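Local coordinates for endo-1,3-beta-glucanase, family GH16 (Zobellia galactanivorans, PDB 4BPZ), which probably hydrolyses internal beta-1,3-linkages of glucans such as algal laminarin, as a calcium-binding enzyme of glycoside hydrolase family 16, at residues L64-A68 against L226-M230; A102-K108 against F242-E248. The protein carries 1 engineered substitution. All blocks are in the same frame, centred on the assembly; numbering follows the deposited sequence.

Interaction 1 of 2, residues L64-A68 against L226-M230; sequences LKIRA and LNIAM
I66 and I228 face each other across the interior of the GH16 beta-sandwich, a concanavalin-like jelly roll, where strand 64-68 runs nearly parallel to strand 226-230. The short strand axes approach to 7.2 Å with 16° between their directions, and no hydrogen bond joins them, so the contact is made by interlocking aliphatic side chains. The two isoleucines slide past one another in opposite directions, and the gamma branch CG2 of I66 lies 3.9 Å from CG1 of I228. On the other branch of I66, CG1 stands anti to the carbonyl carbon (chi1 -65°), and an extended chi2 carries CD1 across the gap. There it meets L226 at about a right angle, with I66 CD1 3.8 Å from L226 CB. Further back along the strands, L64 reaches the same leucine more loosely, through methyl groups: L64 CD2 lies 4.2 Å from L226 CD1. At the other end, A68 offers only its CB, which touches the gamma methyl of I228, CG2, and also packs against the sulfur of M230. In the methionine, the bend at chi2 (-57°) brings SD to 3.7 Å from A68 CB. Strand 244-255 adds F247 beside I228, and strand 82-93 adds L87 beside L64, widening the same apolar core. N227 points its CB away from strand 64-68 into the glucan-binding side, where OD1 accepts a hydrogen bond from W115 NE1 of the ligand pocket. R67 turns away on the other strand and bonds through NE to the carbonyl oxygen of E55. The inward reach of I228 ends at the backbone of its partner, its CD1 methyl lying 3.4 Å from I66 O.

Interaction 2 of 2, residues A102-K108 against F242-E248; sequences AKLPSKK and FTDDIFE
With CG beside its backbone N (chi1 -69°) and an extended chain beyond, K107 spans from its own backbone to D244, while the first torsion of D245 (chi1 -151°) carries its carboxylate toward the backbone of the 105-107 loop. D245 OD2 accepts K107 N at 2.9 Å, nearly along its C-O direction, and P105 CB sits 3.2 Å from the same oxygen. At the far end of the lysine, NZ donates to D244 O at 2.9 Å, close to the line of that carbonyl, and also gives a hydrogen bond to water 4, itself bound to T243 N. Cutting this side chain back to an alanine is likely to leave D244 O without its ammonium partner and D245 without the CG and CD methylenes beside it. Around the F242 ring, K107 CB meets the edge near its plane, 3.9 Å from CE1. F247 is turned so that K103 O lies in the ring plane at its edge, 3.5 Å from CD1, and L104 CD2 comes alongside, 3.5 Å from F247 CE1. K103 and E248 point the same way, side by side, with water 1 joining K103 NZ to E248 OE1; E248 OE2 is held by T63. Between their backbones, K103 N to E248 O and E248 N to K103 O form an antiparallel hydrogen-bonded pair. Beyond it, water 2 bridges L104 O to I246 O. Here strand 96-103 leaves its antiparallel neighbour and passes into the loop leading to strand 110-118, within the GH16 jelly-roll sandwich.

Strand 244-248 ties the two contacts together, pairing with 102-103 in interaction 2 and, antiparallel, with strand 64-68 of interaction 1. Across that second pairing, F247 N lies 2.8 Å from I66 O and A68 N lies 2.9 Å from D245 O, both probable hydrogen bonds. The cores also merge, since I228 CD1 packs 3.6 Å from F247 CB, and the contact centres are about 8 Å apart. The side chain of N227 is about 5 Å from a bound glucose unit, that of F247 about 9 Å. The side chains of L64 and E248 are each about 8 Å from the calcium ion bound by E18, E20, G62 and D250.

Interaction 1 of 2, residues L64-A68 against L226-M230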
# COMPACT_ATOMS: atom_id res chain seq x y z
N LEU A 64 -7.54 4.34 -11.65
CA LEU A 64 -7.49 5.13 -10.42
C LEU A 64 -6.23 5.95 -10.42
O LEU A 64 -5.15 5.46 -10.76
CB LEU A 64 -7.44 4.10 -9.22
CG LEU A 64 -7.08 4.73 -7.87
CD1 LEU A 64 -8.19 5.64 -7.36
CD2 LEU A 64 -6.82 3.61 -6.90
N LYS A 65 -6.35 7.21 -9.99
CA LYS A 65 -5.18 8.00 -9.68
C LYS A 65 -5.20 8.37 -8.23
O LYS A 65 -6.25 8.81 -7.69
CB LYS A 65 -5.19 9.34 -10.47
CG LYS A 65 -4.92 9.18 -11.94
CD LYS A 65 -6.13 8.71 -12.75
CE LYS A 65 -5.97 9.01 -14.22
NZ LYS A 65 -7.09 8.44 -14.98
N ILE A 66 -4.05 8.18 -7.56
CA ILE A 66 -3.79 8.82 -6.27
C ILE A 66 -2.78 9.93 -6.58
O ILE A 66 -1.83 9.72 -7.35
CB ILE A 66 -3.19 7.81 -5.23
CG1 ILE A 66 -4.29 6.76 -4.97
CG2 ILE A 66 -2.77 8.55 -3.99
CD1 ILE A 66 -3.74 5.54 -4.15
N ARG A 67 -3.05 11.12 -6.05
CA ARG A 67 -2.24 12.32 -6.40
C ARG A 67 -1.79 12.97 -5.14
O ARG A 67 -2.59 13.35 -4.27
CB ARG A 67 -3.12 13.22 -7.26
CG ARG A 67 -2.42 14.57 -7.61
CD ARG A 67 -3.07 15.31 -8.73
NE ARG A 67 -4.50 15.53 -8.46
CZ ARG A 67 -5.45 15.71 -9.38
NH1 ARG A 67 -5.12 15.76 -10.68
NH2 ARG A 67 -6.72 15.80 -8.98
N ALA A 68 -0.46 13.12 -5.02
CA ALA A 68 0.17 13.86 -3.92
C ALA A 68 0.41 15.29 -4.40
O ALA A 68 0.85 15.49 -5.55
CB ALA A 68 1.46 13.21 -3.55
N LEU A 226 -3.28 1.25 -0.44
CA LEU A 226 -2.69 1.94 -1.60
C LEU A 226 -2.48 3.38 -1.18
O LEU A 226 -3.43 4.02 -0.70
CB LEU A 226 -3.69 1.96 -2.77
CG LEU A 226 -4.08 0.59 -3.26
CD1 LEU A 226 -5.29 0.77 -4.23
CD2 LEU A 226 -2.96 -0.17 -3.90
N ASN A 227 -1.29 3.93 -1.37
CA ASN A 227 -1.05 5.29 -0.90
C ASN A 227 0.16 5.91 -1.61
O ASN A 227 0.98 5.18 -2.17
CB ASN A 227 -0.84 5.35 0.62
CG ASN A 227 0.41 4.66 1.07
OD1 ASN A 227 0.44 3.43 1.09
ND2 ASN A 227 1.48 5.40 1.31
N ILE A 228 0.30 7.22 -1.51
CA ILE A 228 1.61 7.91 -1.74
C ILE A 228 1.95 8.66 -0.49
O ILE A 228 1.25 9.64 -0.19
CB ILE A 228 1.64 8.87 -2.95
CG1 ILE A 228 1.08 8.30 -4.25
CG2 ILE A 228 3.09 9.34 -3.12
CD1 ILE A 228 0.92 9.38 -5.31
N ALA A 229 3.00 8.29 0.22
CA ALA A 229 3.52 9.15 1.29
C ALA A 229 4.48 10.15 0.67
O ALA A 229 5.07 9.91 -0.38
CB ALA A 229 4.21 8.27 2.33
N MET A 230 4.66 11.26 1.35
CA MET A 230 5.66 12.31 0.95
C MET A 230 6.72 12.42 2.02
O MET A 230 6.42 12.56 3.20
CB MET A 230 4.98 13.61 0.76
CG MET A 230 4.06 13.68 -0.46
SD MET A 230 4.87 13.31 -2.06
CE MET A 230 6.15 14.59 -2.12

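Interaction 2 of 2, residues A102-K108 against F242-E248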
# COMPACT_ATOMS: atom_id res chain seq x y z
N ALA A 102 0.06 -0.98 -12.49
CA ALA A 102 0.20 0.42 -12.15
C ALA A 102 1.40 1.06 -12.81
O ALA A 102 2.34 0.40 -13.20
CB ALA A 102 0.40 0.54 -10.59
N LYS A 103 1.34 2.40 -12.83
CA LYS A 103 2.42 3.32 -13.15
C LYS A 103 2.73 4.09 -11.90
O LYS A 103 1.81 4.59 -11.22
CB LYS A 103 2.04 4.29 -14.28
CG LYS A 103 2.07 3.64 -15.65
CD LYS A 103 1.63 4.65 -16.73
CE LYS A 103 1.50 3.98 -18.03
NZ LYS A 103 1.20 5.05 -19.08
N LEU A 104 4.02 4.21 -11.56
CA LEU A 104 4.46 4.80 -10.29
C LEU A 104 4.77 6.29 -10.43
O LEU A 104 5.16 6.73 -11.55
CB LEU A 104 5.66 4.02 -9.70
CG LEU A 104 5.43 2.54 -9.58
CD1 LEU A 104 6.63 1.91 -8.90
CD2 LEU A 104 4.16 2.15 -8.88
N PRO A 105 4.76 7.07 -9.36
CA PRO A 105 5.21 8.47 -9.46
C PRO A 105 6.67 8.52 -9.88
O PRO A 105 7.51 7.73 -9.41
CB PRO A 105 4.99 8.99 -8.02
CG PRO A 105 4.10 8.00 -7.36
CD PRO A 105 4.17 6.70 -8.07
N SER A 106 7.01 9.51 -10.68
CA SER A 106 8.43 9.71 -11.08
C SER A 106 9.19 10.66 -10.21
O SER A 106 10.43 10.65 -10.30
CB SER A 106 8.47 10.30 -12.54
OG SER A 106 7.86 11.55 -12.58
N LYS A 107 8.53 11.52 -9.43
CA LYS A 107 9.22 12.63 -8.83
C LYS A 107 9.91 12.26 -7.55
O LYS A 107 9.47 11.44 -6.73
CB LYS A 107 8.28 13.80 -8.58
CG LYS A 107 7.83 14.43 -9.94
CD LYS A 107 6.89 15.60 -9.77
CE LYS A 107 6.50 16.19 -11.13
NZ LYS A 107 5.56 17.33 -10.95
N LYS A 108 11.02 12.97 -7.30
CA LYS A 108 11.75 12.82 -6.07
C LYS A 108 10.89 13.19 -4.86
O LYS A 108 10.15 14.16 -4.95
CB LYS A 108 13.04 13.70 -6.12
CG LYS A 108 13.98 13.52 -4.95
CD LYS A 108 15.32 14.23 -5.27
CE LYS A 108 16.15 14.13 -3.99
NZ LYS A 108 17.60 14.48 -4.12
N PHE A 242 8.56 20.90 -5.96
CA PHE A 242 7.54 19.86 -6.15
C PHE A 242 6.19 20.51 -6.23
O PHE A 242 5.78 21.34 -5.43
CB PHE A 242 7.61 18.94 -4.94
CG PHE A 242 6.61 17.77 -5.08
CD1 PHE A 242 6.96 16.65 -5.73
CD2 PHE A 242 5.32 17.85 -4.60
CE1 PHE A 242 6.08 15.55 -5.90
CE2 PHE A 242 4.45 16.76 -4.73
CZ PHE A 242 4.79 15.65 -5.40
N THR A 243 5.43 20.07 -7.23
CA THR A 243 4.05 20.51 -7.41
C THR A 243 3.07 19.40 -7.04
O THR A 243 2.37 19.48 -6.03
CB THR A 243 3.78 20.96 -8.86
OG1 THR A 243 4.28 19.98 -9.77
CG2 THR A 243 4.47 22.29 -9.13
N ASP A 244 3.01 18.36 -7.87
CA ASP A 244 2.13 17.23 -7.65
C ASP A 244 2.66 16.04 -8.42
O ASP A 244 3.51 16.17 -9.31
CB ASP A 244 0.69 17.58 -8.01
CG ASP A 244 0.63 18.24 -9.38
OD1 ASP A 244 0.89 17.62 -10.38
OD2 ASP A 244 0.35 19.53 -9.40
N ASP A 245 2.19 14.83 -8.09
CA ASP A 245 2.53 13.64 -8.87
C ASP A 245 1.47 12.59 -8.66
O ASP A 245 0.75 12.62 -7.62
CB ASP A 245 3.90 13.06 -8.51
CG ASP A 245 4.56 12.35 -9.65
OD1 ASP A 245 4.03 12.32 -10.78
OD2 ASP A 245 5.65 11.79 -9.40
N ILE A 246 1.38 11.64 -9.57
CA ILE A 246 0.36 10.62 -9.61
C ILE A 246 0.91 9.21 -9.55
O ILE A 246 1.90 8.89 -10.15
CB ILE A 246 -0.54 10.81 -10.87
CG1 ILE A 246 -1.52 11.97 -10.65
CG2 ILE A 246 -1.29 9.54 -11.28
CD1 ILE A 246 -2.23 12.47 -11.94
N PHE A 247 0.16 8.36 -8.84
CA PHE A 247 0.28 6.88 -8.84
C PHE A 247 -0.96 6.36 -9.54
O PHE A 247 -2.07 6.64 -9.05
CB PHE A 247 0.31 6.49 -7.36
CG PHE A 247 0.48 5.03 -7.01
CD1 PHE A 247 0.82 4.05 -7.91
CD2 PHE A 247 0.27 4.66 -5.68
CE1 PHE A 247 0.95 2.72 -7.50
CE2 PHE A 247 0.40 3.36 -5.27
CZ PHE A 247 0.76 2.41 -6.18
N GLU A 248 -0.82 5.76 -10.69
CA GLU A 248 -1.93 5.40 -11.54
C GLU A 248 -2.09 3.89 -11.54
O GLU A 248 -1.17 3.15 -11.89
CB GLU A 248 -1.68 5.90 -12.96
CG GLU A 248 -2.87 5.66 -13.82
CD GLU A 248 -2.75 6.15 -15.24
OE1 GLU A 248 -1.62 6.38 -15.70
OE2 GLU A 248 -3.78 6.28 -15.91
O HOH W 1 -1.60 5.94 -18.36
O HOH W 2 3.11 8.46 -12.95
O HOH W 3 5.16 11.02 -12.75
O HOH W 4 7.16 19.04 -9.43